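Local coordinates for phenol hydroxylase component phL (Pseudomonas stutzeri, PDB 3U52), which probably serves as the beta subunit of a multicomponent phenol hydroxylase, helping to build the hydroxylase around its diiron catalytic subunit, at residues R14-H19 and F24-A29; A266-V271 and F324-R329; T63-E68 and Q283-H288. All coordinates share one frame; numbering follows the deposited sequence.

Interaction 1 of 3, residues R14-H19 and F24-A29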
loop_
_atom_site.group_PDB
_atom_site.type_symbol
_atom_site.label_atom_id
_atom_site.label_comp_id
_atom_site.label_asym_id
_atom_site.label_seq_id
_atom_site.Cartn_x
_atom_site.Cartn_y
_atom_site.Cartn_z
ATOM N N ARG D 14 -19.835 -4.570 15.869
ATOM C CA ARG D 14 -20.083 -3.156 16.182
ATOM C C ARG D 14 -19.374 -2.339 15.141
ATOM O O ARG D 14 -18.636 -2.898 14.363
ATOM C CB ARG D 14 -19.617 -2.782 17.592
ATOM C CG ARG D 14 -18.132 -2.652 17.847
ATOM C CD ARG D 14 -17.846 -2.830 19.374
ATOM N NE ARG D 14 -17.157 -4.080 19.352
ATOM C CZ ARG D 14 -17.290 -5.105 20.157
ATOM N NH1 ARG D 14 -18.062 -5.088 21.230
ATOM N NH2 ARG D 14 -16.553 -6.149 19.867
ATOM N N HIS D 15 -19.595 -1.032 15.106
ATOM C CA HIS D 15 -19.027 -0.217 14.040
ATOM C C HIS D 15 -17.779 0.601 14.347
ATOM O O HIS D 15 -17.058 0.980 13.427
ATOM C CB HIS D 15 -20.078 0.771 13.584
ATOM C CG HIS D 15 -21.136 0.152 12.741
ATOM N ND1 HIS D 15 -22.472 0.206 13.066
ATOM C CD2 HIS D 15 -21.051 -0.562 11.594
ATOM C CE1 HIS D 15 -23.171 -0.438 12.149
ATOM N NE2 HIS D 15 -22.332 -0.912 11.245
ATOM N N THR D 16 -17.602 0.987 15.615
ATOM C CA THR D 16 -16.447 1.800 15.997
ATOM C C THR D 16 -16.215 1.605 17.508
ATOM O O THR D 16 -16.857 0.711 18.119
ATOM C CB THR D 16 -16.619 3.296 15.613
ATOM O OG1 THR D 16 -15.402 4.004 15.907
ATOM C CG2 THR D 16 -17.780 3.914 16.403
ATOM N N TYR D 17 -15.270 2.367 18.075
ATOM C CA TYR D 17 -14.970 2.305 19.517
ATOM C C TYR D 17 -16.062 2.962 20.363
ATOM O O TYR D 17 -16.767 3.858 19.910
ATOM C CB TYR D 17 -13.614 2.959 19.805
ATOM C CG TYR D 17 -12.447 2.318 19.124
ATOM C CD1 TYR D 17 -11.815 2.956 18.045
ATOM C CD2 TYR D 17 -11.970 1.084 19.529
ATOM C CE1 TYR D 17 -10.732 2.383 17.396
ATOM C CE2 TYR D 17 -10.849 0.484 18.882
ATOM C CZ TYR D 17 -10.252 1.162 17.815
ATOM O OH TYR D 17 -9.173 0.620 17.189
ATOM N N GLY D 18 -16.212 2.526 21.617
ATOM C CA GLY D 18 -17.264 3.087 22.479
ATOM C C GLY D 18 -17.201 4.601 22.652
ATOM O O GLY D 18 -18.227 5.294 22.607
ATOM N N HIS D 19 -15.996 5.122 22.884
ATOM C CA HIS D 19 -15.824 6.553 23.059
ATOM C C HIS D 19 -16.198 7.358 21.802
ATOM O O HIS D 19 -16.780 8.454 21.907
ATOM C CB HIS D 19 -14.417 6.896 23.592
ATOM C CG HIS D 19 -13.308 6.384 22.746
ATOM N ND1 HIS D 19 -12.777 5.118 22.883
ATOM C CD2 HIS D 19 -12.612 6.982 21.754
ATOM C CE1 HIS D 19 -11.800 4.961 22.006
ATOM N NE2 HIS D 19 -11.684 6.080 21.305
ATOM N N PHE D 24 -20.339 10.378 18.501
ATOM C CA PHE D 24 -20.906 10.559 17.166
ATOM C C PHE D 24 -21.972 9.585 16.701
ATOM O O PHE D 24 -22.424 9.718 15.569
ATOM C CB PHE D 24 -19.805 10.550 16.114
ATOM C CG PHE D 24 -18.693 11.519 16.389
ATOM C CD1 PHE D 24 -17.523 11.088 17.021
ATOM C CD2 PHE D 24 -18.788 12.850 15.964
ATOM C CE1 PHE D 24 -16.486 11.970 17.248
ATOM C CE2 PHE D 24 -17.740 13.746 16.185
ATOM C CZ PHE D 24 -16.603 13.309 16.834
ATOM N N GLY D 25 -22.339 8.596 17.519
ATOM C CA GLY D 25 -23.351 7.581 17.141
ATOM C C GLY D 25 -22.718 6.254 16.790
ATOM O O GLY D 25 -21.543 6.232 16.427
ATOM N N ASP D 26 -23.452 5.136 16.886
ATOM C CA ASP D 26 -22.821 3.855 16.513
ATOM C C ASP D 26 -23.012 3.722 15.040
ATOM O O ASP D 26 -24.060 3.258 14.572
ATOM C CB ASP D 26 -23.336 2.601 17.266
ATOM C CG ASP D 26 -22.449 1.298 17.003
ATOM O OD1 ASP D 26 -21.206 1.222 17.331
ATOM O OD2 ASP D 26 -23.035 0.306 16.479
ATOM N N LYS D 27 -21.990 4.175 14.330
ATOM C CA LYS D 27 -21.903 4.103 12.890
ATOM C C LYS D 27 -20.405 4.224 12.605
ATOM O O LYS D 27 -19.660 4.734 13.475
ATOM C CB LYS D 27 -22.699 5.245 12.247
ATOM C CG LYS D 27 -22.062 6.604 12.409
ATOM C CD LYS D 27 -23.017 7.717 11.951
ATOM C CE LYS D 27 -22.253 8.870 11.346
ATOM N NZ LYS D 27 -21.905 9.879 12.359
ATOM N N PRO D 28 -19.943 3.746 11.418
ATOM C CA PRO D 28 -18.519 3.811 11.020
ATOM C C PRO D 28 -17.971 5.219 11.095
ATOM O O PRO D 28 -18.664 6.186 10.741
ATOM C CB PRO D 28 -18.547 3.344 9.574
ATOM C CG PRO D 28 -19.793 2.456 9.513
ATOM C CD PRO D 28 -20.771 3.088 10.378
ATOM N N ALA D 29 -16.752 5.344 11.599
ATOM C CA ALA D 29 -16.191 6.652 11.939
ATOM C C ALA D 29 -15.099 7.024 10.935
ATOM O O ALA D 29 -14.524 6.142 10.299
ATOM C CB ALA D 29 -15.578 6.597 13.352
HETATM O O HOH W 1 -15.243 2.960 12.389
#

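Interaction 2 of 3, residues A266-V271 and F324-R329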
loop_
_atom_site.group_PDB
_atom_site.type_symbol
_atom_site.label_atom_id
_atom_site.label_comp_id
_atom_site.label_asym_id
_atom_site.label_seq_id
_atom_site.Cartn_x
_atom_site.Cartn_y
_atom_site.Cartn_z
ATOM N N ALA D 266 -11.227 28.413 13.153
ATOM C CA ALA D 266 -12.186 27.479 13.777
ATOM C C ALA D 266 -11.989 27.382 15.318
ATOM O O ALA D 266 -12.976 27.313 16.070
ATOM C CB ALA D 266 -12.120 26.123 13.154
ATOM N N MET D 267 -10.733 27.379 15.786
ATOM C CA MET D 267 -10.470 27.337 17.214
ATOM C C MET D 267 -10.939 28.633 17.927
ATOM O O MET D 267 -11.616 28.551 18.956
ATOM C CB MET D 267 -8.991 27.122 17.485
ATOM C CG MET D 267 -8.617 27.171 18.999
ATOM S SD MET D 267 -6.838 26.814 19.184
ATOM C CE MET D 267 -6.130 28.378 18.621
ATOM N N MET D 268 -10.583 29.795 17.391
ATOM C CA MET D 268 -11.121 31.071 17.899
ATOM C C MET D 268 -12.657 31.133 17.903
ATOM O O MET D 268 -13.226 31.560 18.879
ATOM C CB MET D 268 -10.540 32.265 17.160
ATOM C CG MET D 268 -9.089 32.604 17.539
ATOM S SD MET D 268 -8.816 32.903 19.308
ATOM C CE MET D 268 -9.572 34.536 19.445
ATOM N N LYS D 269 -13.328 30.716 16.830
ATOM C CA LYS D 269 -14.801 30.731 16.796
ATOM C C LYS D 269 -15.445 29.932 17.918
ATOM O O LYS D 269 -16.439 30.369 18.489
ATOM C CB LYS D 269 -15.361 30.208 15.483
ATOM C CG LYS D 269 -15.294 31.201 14.324
ATOM C CD LYS D 269 -16.271 30.783 13.196
ATOM C CE LYS D 269 -17.436 31.758 13.063
ATOM N NZ LYS D 269 -16.945 33.101 12.573
ATOM N N ALA D 270 -14.883 28.759 18.223
ATOM C CA ALA D 270 -15.456 27.867 19.233
ATOM C C ALA D 270 -15.183 28.363 20.646
ATOM O O ALA D 270 -16.057 28.263 21.506
ATOM C CB ALA D 270 -14.950 26.432 19.037
ATOM N N VAL D 271 -13.980 28.912 20.877
ATOM C CA VAL D 271 -13.603 29.427 22.217
ATOM C C VAL D 271 -14.334 30.767 22.550
ATOM O O VAL D 271 -14.927 30.914 23.617
ATOM C CB VAL D 271 -12.062 29.534 22.348
ATOM C CG1 VAL D 271 -11.660 30.050 23.700
ATOM C CG2 VAL D 271 -11.434 28.158 22.175
ATOM N N PHE D 324 -15.115 37.137 15.505
ATOM C CA PHE D 324 -15.234 36.423 16.779
ATOM C C PHE D 324 -15.894 37.264 17.856
ATOM O O PHE D 324 -15.941 36.838 19.014
ATOM C CB PHE D 324 -13.880 35.946 17.308
ATOM C CG PHE D 324 -12.972 35.373 16.262
ATOM C CD1 PHE D 324 -11.653 35.792 16.186
ATOM C CD2 PHE D 324 -13.430 34.430 15.351
ATOM C CE1 PHE D 324 -10.811 35.293 15.219
ATOM C CE2 PHE D 324 -12.590 33.916 14.385
ATOM C CZ PHE D 324 -11.281 34.345 14.323
ATOM N N GLU D 325 -16.393 38.440 17.469
ATOM C CA GLU D 325 -17.005 39.398 18.382
ATOM C C GLU D 325 -15.902 39.946 19.275
ATOM O O GLU D 325 -16.063 39.991 20.500
ATOM C CB GLU D 325 -18.121 38.750 19.260
ATOM C CG GLU D 325 -19.367 38.182 18.525
ATOM C CD GLU D 325 -20.029 36.984 19.287
ATOM O OE1 GLU D 325 -21.143 37.168 19.852
ATOM O OE2 GLU D 325 -19.430 35.865 19.330
ATOM N N LEU D 326 -14.771 40.308 18.677
ATOM C CA LEU D 326 -13.635 40.818 19.436
ATOM C C LEU D 326 -13.059 42.032 18.743
ATOM O O LEU D 326 -13.226 42.202 17.544
ATOM C CB LEU D 326 -12.539 39.750 19.614
ATOM C CG LEU D 326 -12.838 38.492 20.429
ATOM C CD1 LEU D 326 -11.819 37.397 20.129
ATOM C CD2 LEU D 326 -12.872 38.807 21.906
ATOM N N GLN D 327 -12.348 42.858 19.498
ATOM C CA GLN D 327 -11.918 44.158 19.005
ATOM C C GLN D 327 -10.409 44.309 18.978
ATOM O O GLN D 327 -9.712 43.846 19.877
ATOM C CB GLN D 327 -12.503 45.262 19.891
ATOM C CG GLN D 327 -12.627 46.610 19.204
ATOM C CD GLN D 327 -14.066 46.942 18.787
ATOM O OE1 GLN D 327 -14.568 46.456 17.760
ATOM N NE2 GLN D 327 -14.725 47.800 19.580
ATOM N N SER D 328 -9.927 44.953 17.925
ATOM C CA SER D 328 -8.569 45.471 17.875
ATOM C C SER D 328 -8.577 46.824 17.151
ATOM O O SER D 328 -9.453 47.112 16.319
ATOM C CB SER D 328 -7.579 44.473 17.247
ATOM O OG SER D 328 -7.519 44.546 15.828
ATOM N N ARG D 329 -7.582 47.640 17.477
ATOM C CA ARG D 329 -7.573 49.046 17.092
ATOM C C ARG D 329 -6.862 49.347 15.759
ATOM O O ARG D 329 -6.006 50.245 15.701
ATOM C CB ARG D 329 -7.011 49.893 18.251
ATOM C CG ARG D 329 -7.301 49.280 19.658
ATOM C CD ARG D 329 -6.041 48.666 20.312
ATOM N NE ARG D 329 -5.410 49.604 21.256
ATOM C CZ ARG D 329 -4.717 50.698 20.926
ATOM N NH1 ARG D 329 -4.522 51.037 19.647
ATOM N NH2 ARG D 329 -4.213 51.456 21.897
#

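Interaction 3 of 3, residues T63-E68 and Q283-H288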
loop_
_atom_site.group_PDB
_atom_site.type_symbol
_atom_site.label_atom_id
_atom_site.label_comp_id
_atom_site.label_asym_id
_atom_site.label_seq_id
_atom_site.Cartn_x
_atom_site.Cartn_y
_atom_site.Cartn_z
ATOM N N THR D 63 -5.146 26.629 31.580
ATOM C CA THR D 63 -5.649 27.865 30.994
ATOM C C THR D 63 -6.840 28.407 31.790
ATOM O O THR D 63 -7.587 27.649 32.378
ATOM C CB THR D 63 -6.020 27.690 29.501
ATOM O OG1 THR D 63 -6.382 28.957 28.951
ATOM C CG2 THR D 63 -7.128 26.734 29.310
ATOM N N ALA D 64 -6.982 29.723 31.798
ATOM C CA ALA D 64 -8.137 30.389 32.440
ATOM C C ALA D 64 -9.406 30.276 31.585
ATOM O O ALA D 64 -10.525 30.382 32.100
ATOM C CB ALA D 64 -7.812 31.854 32.777
ATOM N N ILE D 65 -9.231 30.075 30.280
ATOM C CA ILE D 65 -10.341 29.798 29.380
ATOM C C ILE D 65 -11.084 28.561 29.845
ATOM O O ILE D 65 -10.476 27.628 30.337
ATOM C CB ILE D 65 -9.849 29.603 27.937
ATOM C CG1 ILE D 65 -9.260 30.913 27.380
ATOM C CG2 ILE D 65 -10.975 29.131 27.050
ATOM C CD1 ILE D 65 -10.300 32.024 27.120
ATOM N N ARG D 66 -12.405 28.568 29.717
ATOM C CA ARG D 66 -13.247 27.442 30.128
ATOM C C ARG D 66 -14.114 26.964 28.974
ATOM O O ARG D 66 -14.655 27.771 28.226
ATOM C CB ARG D 66 -14.157 27.828 31.328
ATOM C CG ARG D 66 -13.408 28.122 32.633
ATOM C CD ARG D 66 -12.727 26.871 33.204
ATOM N NE ARG D 66 -11.391 27.197 33.737
ATOM C CZ ARG D 66 -11.074 27.068 35.011
ATOM N NH1 ARG D 66 -11.989 26.595 35.845
ATOM N NH2 ARG D 66 -9.868 27.374 35.449
ATOM N N MET D 67 -14.202 25.645 28.824
ATOM C CA MET D 67 -15.044 24.989 27.816
ATOM C C MET D 67 -15.771 23.827 28.426
ATOM O O MET D 67 -15.152 22.969 29.087
ATOM C CB MET D 67 -14.222 24.430 26.674
ATOM C CG MET D 67 -13.395 25.476 25.977
ATOM S SD MET D 67 -14.299 26.571 24.882
ATOM C CE MET D 67 -14.591 25.473 23.469
ATOM N N GLU D 68 -17.068 23.752 28.139
ATOM C CA GLU D 68 -17.852 22.586 28.499
ATOM C C GLU D 68 -17.162 21.355 27.913
ATOM O O GLU D 68 -17.048 20.324 28.574
ATOM C CB GLU D 68 -19.296 22.696 27.989
ATOM C CG GLU D 68 -20.213 21.549 28.494
ATOM C CD GLU D 68 -21.116 20.958 27.379
ATOM O OE1 GLU D 68 -22.347 21.226 27.394
ATOM O OE2 GLU D 68 -20.592 20.225 26.487
ATOM N N GLN D 283 -10.526 39.394 25.066
ATOM C CA GLN D 283 -10.353 40.823 24.778
ATOM C C GLN D 283 -9.208 41.449 25.619
ATOM O O GLN D 283 -8.454 42.308 25.167
ATOM C CB GLN D 283 -11.665 41.581 25.030
ATOM C CG GLN D 283 -11.590 43.003 24.543
ATOM C CD GLN D 283 -11.418 43.085 23.050
ATOM O OE1 GLN D 283 -12.282 42.628 22.290
ATOM N NE2 GLN D 283 -10.305 43.663 22.611
ATOM N N LYS D 284 -9.119 41.030 26.872
ATOM C CA LYS D 284 -8.096 41.538 27.780
ATOM C C LYS D 284 -6.716 41.167 27.206
ATOM O O LYS D 284 -5.818 42.028 27.122
ATOM C CB LYS D 284 -8.347 40.928 29.158
ATOM C CG LYS D 284 -7.262 41.129 30.198
ATOM C CD LYS D 284 -7.541 40.204 31.403
ATOM C CE LYS D 284 -6.245 39.672 32.016
ATOM N NZ LYS D 284 -6.507 38.928 33.305
ATOM N N TRP D 285 -6.563 39.913 26.747
ATOM C CA TRP D 285 -5.266 39.474 26.194
ATOM C C TRP D 285 -4.961 40.201 24.897
ATOM O O TRP D 285 -3.842 40.644 24.736
ATOM C CB TRP D 285 -5.166 37.953 26.019
ATOM C CG TRP D 285 -5.157 37.188 27.288
ATOM C CD1 TRP D 285 -4.683 37.589 28.508
ATOM C CD2 TRP D 285 -5.646 35.859 27.464
ATOM N NE1 TRP D 285 -4.852 36.579 29.443
ATOM C CE2 TRP D 285 -5.441 35.508 28.824
ATOM C CE3 TRP D 285 -6.248 34.919 26.596
ATOM C CZ2 TRP D 285 -5.825 34.258 29.343
ATOM C CZ3 TRP D 285 -6.609 33.675 27.110
ATOM C CH2 TRP D 285 -6.419 33.366 28.476
ATOM N N ILE D 286 -5.949 40.380 24.007
ATOM C CA ILE D 286 -5.706 41.189 22.780
ATOM C C ILE D 286 -5.262 42.646 23.102
ATOM O O ILE D 286 -4.366 43.200 22.478
ATOM C CB ILE D 286 -6.978 41.202 21.875
ATOM C CG1 ILE D 286 -7.299 39.796 21.357
ATOM C CG2 ILE D 286 -6.855 42.197 20.724
ATOM C CD1 ILE D 286 -8.736 39.634 20.945
ATOM N N ASP D 287 -5.926 43.278 24.077
ATOM C CA ASP D 287 -5.578 44.654 24.485
ATOM C C ASP D 287 -4.147 44.754 24.979
ATOM O O ASP D 287 -3.454 45.720 24.682
ATOM C CB ASP D 287 -6.483 45.168 25.619
ATOM C CG ASP D 287 -7.932 45.386 25.206
ATOM O OD1 ASP D 287 -8.273 45.527 24.001
ATOM O OD2 ASP D 287 -8.748 45.424 26.139
ATOM N N HIS D 288 -3.719 43.773 25.764
ATOM C CA HIS D 288 -2.315 43.716 26.218
ATOM C C HIS D 288 -1.293 43.415 25.089
ATOM O O HIS D 288 -0.229 44.067 24.964
ATOM C CB HIS D 288 -2.172 42.732 27.372
ATOM C CG HIS D 288 -0.820 42.768 28.005
ATOM N ND1 HIS D 288 -0.336 43.878 28.663
ATOM C CD2 HIS D 288 0.170 41.843 28.057
ATOM C CE1 HIS D 288 0.889 43.637 29.102
ATOM N NE2 HIS D 288 1.222 42.406 28.750
#

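Interaction 1 of 3, residues R14-H19 and F24-A29
H15 rests its side chain on the backbone at K27 and P28, packing together the loops before and after helix 18-24, so the chain turns back on itself around this short helix near the N-terminus. G25, with its positive phi, takes the chain out of that helix; a side chain here would jam against the carbonyl O of F24, so glycine suits the turn. From H15, CB touches the backbone first, 3.6 Å from K27 C. With CG anti to the carbonyl carbon (chi1 -75°), the imidazole runs alongside the pyrrolidine ring of P28. CG and CD2 meet P28 CD, a CH-pi contact with that methylene 4.0 Å from the ring centroid, over one face but shifted toward the rim. ND1, the other ring neighbour of CG, gives a weak, bent hydrogen bond to D26 OD2 (3.5 Å, N-H...O 139°), with the ring and carboxylate planes 42° apart. T16 supplies the inner packing: its methyl CG2 lies 3.6 Å from K27 O, and the A29 methyl, pointing toward the 14-19 segment, sits against its hydroxyl side, CB 3.6 Å from T16 OG1. That OG1 is hydrogen-bonded to E34 of helix 31-36, whereas T16 N is buried without a partner. The R14 guanidinium turns away to hydrogen-bond the chain of another protein, including its backbone. A water completes the link, donating to H15 O and accepting from A29 N, 2.9 Å from each.

Interaction 2 of 3, residues A266-V271 and F324-R329
M268 lays its CB over the centre of the F324 ring, where helix 251-274 meets the chain leaving helix 307-322. This is a CH-pi contact: CB lies 3.6 Å from the centroid and 11° off the ring normal, and the two side chains cross at about a right angle. The pi face of the phenyl receives the C-H groups of the methylene. Ordinary apolar contacts widen the patch. The methionine chain, bent at chi2 (-56°) and chi3, folds its CE round to L326 CD1, 3.7 Å away, so that one flexible side chain serves both partners. K269 comes to the rim of the phenyl ring, near its plane, with CG 3.8 Å from F324 CE2; the lysine thus spends its aliphatic part on the ring although the residue is exposed. With an alanine in place of F324, M268 CB and K269 CG would lose their shared aromatic surface, and a gap would probably open beside the helix. No hydrogen bond joins the two segments. Instead, a Schellman motif ends helix 307-322, with E325, of positive phi, as C-prime residue, L326 N bonded to L321 O and E325 N to K322 O. Around this patch, M268 also packs on I220 of helix 211-240 and L282 of helix 276-302, while L326 lies against R279 and Q283, so the C-terminal loop runs over a junction of long helices.

Interaction 3 of 3, residues T63-E68 and Q283-H288
I65 and W285 meet at an oblique angle, the isoleucine chain slanting against the benzene half of the indole. The closest approach is I65 CG1 to W285 CZ3, 3.8 Å, and CD1 follows at 4.0 Å from the same W285 CZ3. The CG1 branch stands beside the backbone N (chi1 -66°), which carries it and CD1 to the ring. The contact depends on the reach of the tryptophan: the nearest backbones, at I65 and W285, are 11.4 Å apart between CA atoms, a span that a long indole can bridge from a helix to a loop. Branched isoleucine offers it a stiff apolar surface. T63 comes up more loosely, its OG1 4.4 Å from W285 CH2; that hydroxyl is hydrogen-bonded to D210 and also takes a weak bond from I65 N, at 3.3 Å from T63 OG1, within the same loop. Across the two segments the contact is apolar, without a hydrogen bond. Helix 276-302 presents W285 between this loop and helix 211-240, where the indole also touches E213 and L216, while I65 packs on L281, one turn earlier in helix 276-302.

Interactions 2 and 3 belong to the buried helical body and lie side by side, their centres about 10 Å apart; interaction 1 is a surface contact, its centre about 33 and 34 Å from theirs. The two core contacts share neighbours: V271 of the 266-271 segment packs on I65 of the 63-68 loop, and Q327 N is probably hydrogen-bonded to Q283 OE1, 2.8 Å away, so loops from distant parts of the sequence both pack against helix 276-302. Their chemistry is apolar, carried by one aromatic ring each. Interaction 1 joins residues some nine to thirteen positions apart, across one short helix, and mixes a CH-pi contact with a weak polar bond and a bridging water, at an interface with the chain of another protein.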